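PDB 2WNW: activated BY transcription factor SSRB from Salmonella enterica, which belongs to glycosyl hydrolase family 30 and joins a TIM-barrel domain to a beta-sandwich domain. Local coordinates for residues A[95-100]-A[339-344]; A[101-106]-A[145-150]; A[316-321]-A[394-399]. All coordinates share one frame; numbering follows the deposited sequence.

How the interactions relate
Interactions 1 and 2 join loops of the TIM-barrel domain, and share one of them: residues 95-100 run directly into 101-106, so the loop after strand 85-90 meets first the loop containing 339-344 and then the one after strand 138-143. Both are partly buried, with centres 18 Å apart, and both lay rings against backbone, interaction 1 adding a side-chain amide and interaction 2 an apolar cluster and a bridging water. Interaction 3 lies on the other side of the chain's centre, its nearest atoms about 17 Å from interaction 1. It is fully buried and mostly apolar, set with an aromatic pair, and it joins the two domains through a helix and a strand.

Interaction 1. Residues A[95-100]-A[339-344]; sequences FSLGNY and GGPNHQ
The backbones of the two irregular segments come closest at F95 and N342, whose CA atoms are 4.3 Å apart, and stay close as far as G98 and H343, whose CA atoms are separated by 5.1 Å. A cis peptide bond ahead of P341 bends the second segment where it comes alongside the first. Between the two close points the carbonyl O of S96 lies 3.1 Å from the backbone N of H343.

The amide of N342 stands upright on the F95 ring: ND2 sits 3.2 Å above the ring plane, over its centre, and the amide and ring planes are 88° apart. With CG anti to the backbone N (chi1 -175°) the N342 chain reaches across to F95, and chi2 turns ND2 over the ring. ND2 also donates to D94, while OD1 accepts from the backbone N of Q344 at 2.9 Å, closing an Asx turn, and from that of N346; together these bonds hold the amide in its rotation. In the plane of the F95 ring, the O of G339 meets CE2 at 3.5 Å. F95 also lies close to a bound glycerol, probably from the crystallisation liquor.

At the other end, the imidazole of H343 lies with one face over the G98-N99 peptide. N99 comes across it at about a right angle, its OD1 3.6 Å from CE1 of H343. Outside the pair, H343 NE2 bonds to D204 and N99 ND2 to N157. A small apolar touch adds CD2 of L97 to CG of P341 at 4.0 Å.

These loops therefore meet largely through flat groups set against amides. The placement of N342 is consistent with an N-H directed at the F95 pi cloud, whereas the O of P341 is buried without a polar partner.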
loop_
_atom_site.group_PDB
_atom_site.type_symbol
_atom_site.label_atom_id
_atom_site.label_comp_id
_atom_site.label_asym_id
_atom_site.label_seq_id
_atom_site.Cartn_x
_atom_site.Cartn_y
_atom_site.Cartn_z
ATOM N N PHE A 95 -14.287 27.166 -13.832
ATOM C CA PHE A 95 -13.265 28.197 -13.845
ATOM C C PHE A 95 -13.260 28.933 -15.181
ATOM O O PHE A 95 -12.319 28.840 -15.977
ATOM C CB PHE A 95 -11.889 27.606 -13.522
ATOM C CG PHE A 95 -11.650 27.445 -12.049
ATOM C CD1 PHE A 95 -12.000 26.265 -11.390
ATOM C CD2 PHE A 95 -11.153 28.508 -11.305
ATOM C CE1 PHE A 95 -11.860 26.153 -10.004
ATOM C CE2 PHE A 95 -11.009 28.409 -9.925
ATOM C CZ PHE A 95 -11.365 27.227 -9.271
ATOM N N SER A 96 -14.349 29.661 -15.407
ATOM C CA SER A 96 -14.544 30.455 -16.613
ATOM C C SER A 96 -15.283 31.711 -16.176
ATOM O O SER A 96 -15.822 31.763 -15.070
ATOM C CB SER A 96 -15.402 29.694 -17.629
ATOM O OG SER A 96 -14.809 28.459 -17.991
ATOM N N LEU A 97 -15.301 32.721 -17.036
ATOM C CA LEU A 97 -15.992 33.964 -16.717
ATOM C C LEU A 97 -17.495 33.701 -16.742
ATOM O O LEU A 97 -18.285 34.475 -16.208
ATOM C CB LEU A 97 -15.620 35.047 -17.733
ATOM C CG LEU A 97 -14.135 35.422 -17.790
ATOM C CD1 LEU A 97 -13.906 36.463 -18.877
ATOM C CD2 LEU A 97 -13.687 35.957 -16.435
ATOM N N GLY A 98 -17.871 32.589 -17.366
ATOM C CA GLY A 98 -19.267 32.206 -17.467
ATOM C C GLY A 98 -19.392 31.043 -18.434
ATOM O O GLY A 98 -18.389 30.599 -18.993
ATOM N N ASN A 99 -20.607 30.541 -18.635
ATOM C CA ASN A 99 -20.818 29.422 -19.554
ATOM C C ASN A 99 -20.573 29.864 -20.990
ATOM O O ASN A 99 -20.856 31.003 -21.350
ATOM C CB ASN A 99 -22.258 28.905 -19.467
ATOM C CG ASN A 99 -22.602 28.324 -18.108
ATOM O OD1 ASN A 99 -22.109 27.257 -17.726
ATOM N ND2 ASN A 99 -23.460 29.019 -17.376
ATOM N N TYR A 100 -20.042 28.959 -21.806
ATOM C CA TYR A 100 -19.817 29.240 -23.222
ATOM C C TYR A 100 -19.689 27.932 -23.990
ATOM O O TYR A 100 -19.155 26.947 -23.474
ATOM C CB TYR A 100 -18.582 30.138 -23.442
ATOM C CG TYR A 100 -17.231 29.536 -23.107
ATOM C CD1 TYR A 100 -16.593 28.655 -23.983
ATOM C CD2 TYR A 100 -16.587 29.858 -21.915
ATOM C CE1 TYR A 100 -15.346 28.107 -23.676
ATOM C CE2 TYR A 100 -15.342 29.316 -21.596
ATOM C CZ TYR A 100 -14.729 28.440 -22.478
ATOM O OH TYR A 100 -13.513 27.881 -22.140
ATOM N N GLY A 339 -8.415 33.171 -5.728
ATOM C CA GLY A 339 -8.690 31.816 -6.180
ATOM C C GLY A 339 -9.734 31.746 -7.278
ATOM O O GLY A 339 -10.431 30.736 -7.430
ATOM N N GLY A 340 -9.839 32.827 -8.045
ATOM C CA GLY A 340 -10.799 32.883 -9.133
ATOM C C GLY A 340 -10.104 33.257 -10.426
ATOM O O GLY A 340 -8.874 33.258 -10.482
ATOM N N PRO A 341 -10.857 33.618 -11.476
ATOM C CA PRO A 341 -12.321 33.697 -11.518
ATOM C C PRO A 341 -13.025 32.351 -11.681
ATOM O O PRO A 341 -12.515 31.449 -12.342
ATOM C CB PRO A 341 -12.570 34.619 -12.705
ATOM C CG PRO A 341 -11.485 34.201 -13.653
ATOM C CD PRO A 341 -10.270 34.071 -12.750
ATOM N N ASN A 342 -14.202 32.233 -11.074
ATOM C CA ASN A 342 -15.015 31.018 -11.144
ATOM C C ASN A 342 -16.461 31.510 -11.234
ATOM O O ASN A 342 -16.935 32.206 -10.336
ATOM C CB ASN A 342 -14.809 30.172 -9.883
ATOM C CG ASN A 342 -15.528 28.837 -9.947
ATOM O OD1 ASN A 342 -16.759 28.771 -9.876
ATOM N ND2 ASN A 342 -14.758 27.760 -10.086
ATOM N N HIS A 343 -17.163 31.147 -12.304
ATOM C CA HIS A 343 -18.524 31.641 -12.484
ATOM C C HIS A 343 -19.588 31.112 -11.524
ATOM O O HIS A 343 -20.747 31.513 -11.606
ATOM C CB HIS A 343 -18.958 31.485 -13.955
ATOM C CG HIS A 343 -19.408 30.110 -14.337
ATOM N ND1 HIS A 343 -20.668 29.631 -14.047
ATOM C CD2 HIS A 343 -18.787 29.131 -15.039
ATOM C CE1 HIS A 343 -20.805 28.419 -14.557
ATOM N NE2 HIS A 343 -19.678 28.094 -15.165
ATOM N N GLN A 344 -19.196 30.230 -10.608
ATOM C CA GLN A 344 -20.128 29.714 -9.609
ATOM C C GLN A 344 -19.611 29.985 -8.198
ATOM O O GLN A 344 -20.142 29.466 -7.220
ATOM C CB GLN A 344 -20.369 28.216 -9.792
ATOM C CG GLN A 344 -21.549 27.892 -10.689
ATOM C CD GLN A 344 -22.846 28.492 -10.175
ATOM O OE1 GLN A 344 -23.424 29.381 -10.802
ATOM N NE2 GLN A 344 -23.307 28.010 -9.025
#

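Interaction 2. Residues A[101-106]-A[145-150]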
loop_
_atom_site.group_PDB
_atom_site.type_symbol
_atom_site.label_atom_id
_atom_site.label_comp_id
_atom_site.label_asym_id
_atom_site.label_seq_id
_atom_site.Cartn_x
_atom_site.Cartn_y
_atom_site.Cartn_z
ATOM N N ALA A 101 -20.220 27.919 -25.209
ATOM C CA ALA A 101 -20.175 26.734 -26.064
ATOM C C ALA A 101 -19.747 27.163 -27.461
ATOM O O ALA A 101 -19.806 28.345 -27.796
ATOM C CB ALA A 101 -21.544 26.065 -26.113
ATOM N N TYR A 102 -19.330 26.203 -28.279
ATOM C CA TYR A 102 -18.876 26.503 -29.633
ATOM C C TYR A 102 -20.029 26.690 -30.620
ATOM O O TYR A 102 -19.836 27.187 -31.728
ATOM C CB TYR A 102 -17.923 25.400 -30.091
ATOM C CG TYR A 102 -16.758 25.226 -29.137
ATOM C CD1 TYR A 102 -16.305 23.957 -28.779
ATOM C CD2 TYR A 102 -16.115 26.334 -28.583
ATOM C CE1 TYR A 102 -15.242 23.794 -27.891
ATOM C CE2 TYR A 102 -15.048 26.184 -27.695
ATOM C CZ TYR A 102 -14.618 24.911 -27.355
ATOM O OH TYR A 102 -13.563 24.748 -26.484
ATOM N N VAL A 103 -21.224 26.290 -30.203
ATOM C CA VAL A 103 -22.434 26.442 -31.009
ATOM C C VAL A 103 -23.574 26.597 -29.998
ATOM O O VAL A 103 -23.651 25.844 -29.029
ATOM C CB VAL A 103 -22.670 25.214 -31.932
ATOM C CG1 VAL A 103 -22.910 23.962 -31.106
ATOM C CG2 VAL A 103 -23.853 25.482 -32.850
ATOM N N ASP A 104 -24.457 27.568 -30.215
ATOM C CA ASP A 104 -25.529 27.817 -29.256
ATOM C C ASP A 104 -26.963 27.474 -29.635
ATOM O O ASP A 104 -27.852 27.529 -28.785
ATOM C CB ASP A 104 -25.473 29.275 -28.812
ATOM C CG ASP A 104 -24.159 29.623 -28.148
ATOM O OD1 ASP A 104 -23.861 29.040 -27.083
ATOM O OD2 ASP A 104 -23.422 30.472 -28.697
ATOM N N SER A 105 -27.202 27.130 -30.896
ATOM C CA SER A 105 -28.552 26.778 -31.316
ATOM C C SER A 105 -28.511 25.703 -32.384
ATOM O O SER A 105 -27.494 25.521 -33.052
ATOM C CB SER A 105 -29.284 28.003 -31.869
ATOM O OG SER A 105 -28.728 28.414 -33.108
ATOM N N SER A 106 -29.625 25.000 -32.548
ATOM C CA SER A 106 -29.720 23.949 -33.552
ATOM C C SER A 106 -29.566 24.566 -34.939
ATOM O O SER A 106 -29.013 23.944 -35.848
ATOM C CB SER A 106 -31.072 23.244 -33.448
ATOM O OG SER A 106 -32.131 24.177 -33.578
ATOM N N SER A 145 -19.392 19.988 -20.201
ATOM C CA SER A 145 -20.775 19.941 -20.677
ATOM C C SER A 145 -20.971 20.283 -22.147
ATOM O O SER A 145 -20.318 21.177 -22.679
ATOM C CB SER A 145 -21.666 20.883 -19.854
ATOM O OG SER A 145 -22.992 20.920 -20.382
ATOM N N PRO A 146 -21.866 19.546 -22.829
ATOM C CA PRO A 146 -22.160 19.796 -24.243
ATOM C C PRO A 146 -22.978 21.090 -24.257
ATOM O O PRO A 146 -23.356 21.593 -23.196
ATOM C CB PRO A 146 -23.018 18.592 -24.644
ATOM C CG PRO A 146 -22.560 17.505 -23.704
ATOM C CD PRO A 146 -22.442 18.262 -22.391
ATOM N N PRO A 147 -23.259 21.647 -25.447
ATOM C CA PRO A 147 -24.046 22.887 -25.508
ATOM C C PRO A 147 -25.402 22.646 -24.842
ATOM O O PRO A 147 -25.898 21.520 -24.844
ATOM C CB PRO A 147 -24.182 23.139 -27.010
ATOM C CG PRO A 147 -22.937 22.497 -27.580
ATOM C CD PRO A 147 -22.846 21.211 -26.792
ATOM N N ALA A 148 -25.998 23.697 -24.285
ATOM C CA ALA A 148 -27.281 23.576 -23.601
ATOM C C ALA A 148 -28.389 22.901 -24.409
ATOM O O ALA A 148 -29.052 21.991 -23.907
ATOM C CB ALA A 148 -27.756 24.952 -23.126
ATOM N N PHE A 149 -28.589 23.329 -25.653
ATOM C CA PHE A 149 -29.656 22.753 -26.467
ATOM C C PHE A 149 -29.493 21.272 -26.788
ATOM O O PHE A 149 -30.439 20.630 -27.242
ATOM C CB PHE A 149 -29.853 23.547 -27.770
ATOM C CG PHE A 149 -28.776 23.334 -28.797
ATOM C CD1 PHE A 149 -27.555 23.996 -28.701
ATOM C CD2 PHE A 149 -28.996 22.488 -29.884
ATOM C CE1 PHE A 149 -26.566 23.825 -29.674
ATOM C CE2 PHE A 149 -28.015 22.309 -30.861
ATOM C CZ PHE A 149 -26.799 22.979 -30.756
ATOM N N MET A 150 -28.304 20.725 -26.544
ATOM C CA MET A 150 -28.057 19.310 -26.808
ATOM C C MET A 150 -28.337 18.442 -25.583
ATOM O O MET A 150 -28.175 17.223 -25.633
ATOM C CB MET A 150 -26.605 19.088 -27.248
ATOM C CG MET A 150 -26.263 19.631 -28.623
ATOM S SD MET A 150 -24.686 18.972 -29.215
ATOM C CE MET A 150 -24.432 19.979 -30.660
HETATM O O HOH W 1 -27.701 26.257 -26.178
#
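V103 and F149 bring together two loops of the TIM barrel, those following the neighbouring parallel strands 85-90 and 138-143. The apolar part centres on CG1 of V103, which is 3.8 Å from CG of P147 and 3.9 Å from CE1 of F149, and reaches the methyl of M150 more loosely. A101 adds its CB against CB of P147. Helices 106-110 and 167-183 pack around this cluster through L109 and I173.

Ring-to-backbone contacts form the second group. With CG of F149 lodged between its own backbone N and carbonyl carbon (chi1 74°), the phenyl ring lies against the backbone leading into helix 106-110. One face takes the S105-S106 peptide link, N of S106 standing 3.5 Å above the ring plane and off toward the rim; CG of M150 lies over the opposite face. The O of V103 is in the ring plane, 3.6 Å from CE1 of F149, and is buried with no polar partner.

S105 OG, at the N-cap, is spent on the backbone N of D108. The polar link between the loops is a water, which donates to the O of D104 at 2.9 Å and accepts from the backbone N of F149 at 3.1 Å.

Interaction 3. Residues A[316-321]-A[394-399]; sequences DMIGNF and EEVGFV
F321 and F398 each hold CG anti to the carbonyl carbon and beside the backbone N, F321 with chi1 at -73°, and these torsions bring the two rings together in the gap between helix 316-321 and strand 394-399. The result is a T-shaped stack: the edge of F398 is directed at the face of F321, with centroids 5.5 Å apart and planes at 72°. At the tip of that edge CZ of F398 comes within 3.9 Å of CG of F321.

Next to the stack, V396 turns CG2 anti to its backbone N and rests it on CB of F321 at 3.9 Å. I318, one turn back along the helix, meets the strand with two branches. Its CG2 lies over the strand backbone, 3.7 Å from the O of E395, and CD1 touches CB of E394 at 3.8 Å. The alternation of the strand thus presents E394, V396 and F398 to the helix, while E395 points to the other side.

The carboxylates of the two acids find partners beyond the two segments. E394 extends past I318 to hydrogen-bond H315 through OE2; E395 bonds to S386 and forms a salt bridge with K322 at the end of the same helix.

The axes of the two short segments cross at 54° and approach to 7.7 Å. Helix 305-322 belongs to the TIM-barrel domain and strand 393-399 to the beta sandwich, so the contact is part of the domain interface. F373 of helix 365-374 touches both I318 and V396, F48 of barrel strand 48-51 meets the F321 ring, and Y410 of the adjacent strand 405-411 packs on I318 and E394.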
loop_
_atom_site.group_PDB
_atom_site.type_symbol
_atom_site.label_atom_id
_atom_site.label_comp_id
_atom_site.label_asym_id
_atom_site.label_seq_id
_atom_site.Cartn_x
_atom_site.Cartn_y
_atom_site.Cartn_z
ATOM N N ASP A 316 -1.054 12.386 -1.756
ATOM C CA ASP A 316 -1.791 11.754 -2.839
ATOM C C ASP A 316 -0.883 11.337 -3.989
ATOM O O ASP A 316 -1.040 10.251 -4.549
ATOM C CB ASP A 316 -2.901 12.676 -3.355
ATOM C CG ASP A 316 -3.952 11.916 -4.140
ATOM O OD1 ASP A 316 -3.931 11.958 -5.390
ATOM O OD2 ASP A 316 -4.787 11.253 -3.496
ATOM N N MET A 317 0.075 12.190 -4.341
ATOM C CA MET A 317 0.993 11.866 -5.428
ATOM C C MET A 317 1.816 10.615 -5.137
ATOM O O MET A 317 1.921 9.720 -5.978
ATOM C CB MET A 317 1.928 13.047 -5.697
ATOM C CG MET A 317 1.208 14.266 -6.252
ATOM S SD MET A 317 2.294 15.695 -6.415
ATOM C CE MET A 317 3.112 15.335 -7.975
ATOM N N ILE A 318 2.400 10.548 -3.945
ATOM C CA ILE A 318 3.207 9.391 -3.575
ATOM C C ILE A 318 2.366 8.119 -3.594
ATOM O O ILE A 318 2.764 7.114 -4.181
ATOM C CB ILE A 318 3.849 9.586 -2.181
ATOM C CG1 ILE A 318 4.883 10.718 -2.254
ATOM C CG2 ILE A 318 4.502 8.289 -1.712
ATOM C CD1 ILE A 318 5.442 11.148 -0.907
ATOM N N GLY A 319 1.196 8.169 -2.966
ATOM C CA GLY A 319 0.329 7.004 -2.942
ATOM C C GLY A 319 -0.109 6.549 -4.326
ATOM O O GLY A 319 -0.115 5.351 -4.623
ATOM N N ASN A 320 -0.482 7.501 -5.176
ATOM C CA ASN A 320 -0.921 7.177 -6.528
ATOM C C ASN A 320 0.170 6.449 -7.302
ATOM O O ASN A 320 -0.062 5.378 -7.855
ATOM C CB ASN A 320 -1.314 8.454 -7.287
ATOM C CG ASN A 320 -2.635 9.031 -6.817
ATOM O OD1 ASN A 320 -3.027 10.126 -7.222
ATOM N ND2 ASN A 320 -3.329 8.297 -5.966
ATOM N N PHE A 321 1.366 7.025 -7.335
ATOM C CA PHE A 321 2.453 6.399 -8.076
ATOM C C PHE A 321 2.893 5.057 -7.500
ATOM O O PHE A 321 3.237 4.145 -8.251
ATOM C CB PHE A 321 3.620 7.379 -8.208
ATOM C CG PHE A 321 3.351 8.487 -9.192
ATOM C CD1 PHE A 321 3.161 8.200 -10.542
ATOM C CD2 PHE A 321 3.250 9.808 -8.770
ATOM C CE1 PHE A 321 2.874 9.210 -11.458
ATOM C CE2 PHE A 321 2.962 10.829 -9.679
ATOM C CZ PHE A 321 2.773 10.529 -11.026
ATOM N N GLU A 394 6.706 8.447 3.874
ATOM C CA GLU A 394 6.142 8.140 2.567
ATOM C C GLU A 394 7.220 8.251 1.506
ATOM O O GLU A 394 8.022 9.183 1.519
ATOM C CB GLU A 394 4.988 9.102 2.264
ATOM C CG GLU A 394 3.835 8.993 3.264
ATOM C CD GLU A 394 2.670 9.907 2.923
ATOM O OE1 GLU A 394 2.474 10.206 1.728
ATOM O OE2 GLU A 394 1.943 10.319 3.843
ATOM N N GLU A 395 7.238 7.303 0.579
ATOM C CA GLU A 395 8.258 7.314 -0.454
ATOM C C GLU A 395 7.869 6.582 -1.726
ATOM O O GLU A 395 7.075 5.643 -1.703
ATOM C CB GLU A 395 9.542 6.692 0.103
ATOM C CG GLU A 395 9.390 5.245 0.611
ATOM C CD GLU A 395 9.319 4.218 -0.510
ATOM O OE1 GLU A 395 9.962 4.444 -1.556
ATOM O OE2 GLU A 395 8.642 3.176 -0.346
ATOM N N VAL A 396 8.441 7.028 -2.840
ATOM C CA VAL A 396 8.217 6.392 -4.133
ATOM C C VAL A 396 9.413 6.732 -5.013
ATOM O O VAL A 396 9.905 7.859 -4.990
ATOM C CB VAL A 396 6.901 6.861 -4.805
ATOM C CG1 VAL A 396 6.953 8.347 -5.119
ATOM C CG2 VAL A 396 6.648 6.042 -6.071
ATOM N N GLY A 397 9.897 5.748 -5.762
ATOM C CA GLY A 397 11.047 5.979 -6.618
ATOM C C GLY A 397 10.770 5.702 -8.077
ATOM O O GLY A 397 9.836 4.976 -8.416
ATOM N N PHE A 398 11.597 6.284 -8.940
ATOM C CA PHE A 398 11.463 6.131 -10.383
ATOM C C PHE A 398 12.839 5.926 -11.004
ATOM O O PHE A 398 13.860 6.227 -10.390
ATOM C CB PHE A 398 10.892 7.403 -11.015
ATOM C CG PHE A 398 9.622 7.902 -10.388
ATOM C CD1 PHE A 398 8.395 7.652 -10.990
ATOM C CD2 PHE A 398 9.657 8.680 -9.233
ATOM C CE1 PHE A 398 7.216 8.179 -10.458
ATOM C CE2 PHE A 398 8.488 9.210 -8.691
ATOM C CZ PHE A 398 7.264 8.961 -9.308
ATOM N N VAL A 399 12.849 5.416 -12.228
ATOM C CA VAL A 399 14.081 5.255 -12.978
ATOM C C VAL A 399 13.786 5.928 -14.309
ATOM O O VAL A 399 12.933 5.463 -15.071
ATOM C CB VAL A 399 14.447 3.779 -13.237
ATOM C CG1 VAL A 399 15.732 3.718 -14.062
ATOM C CG2 VAL A 399 14.647 3.042 -11.920
#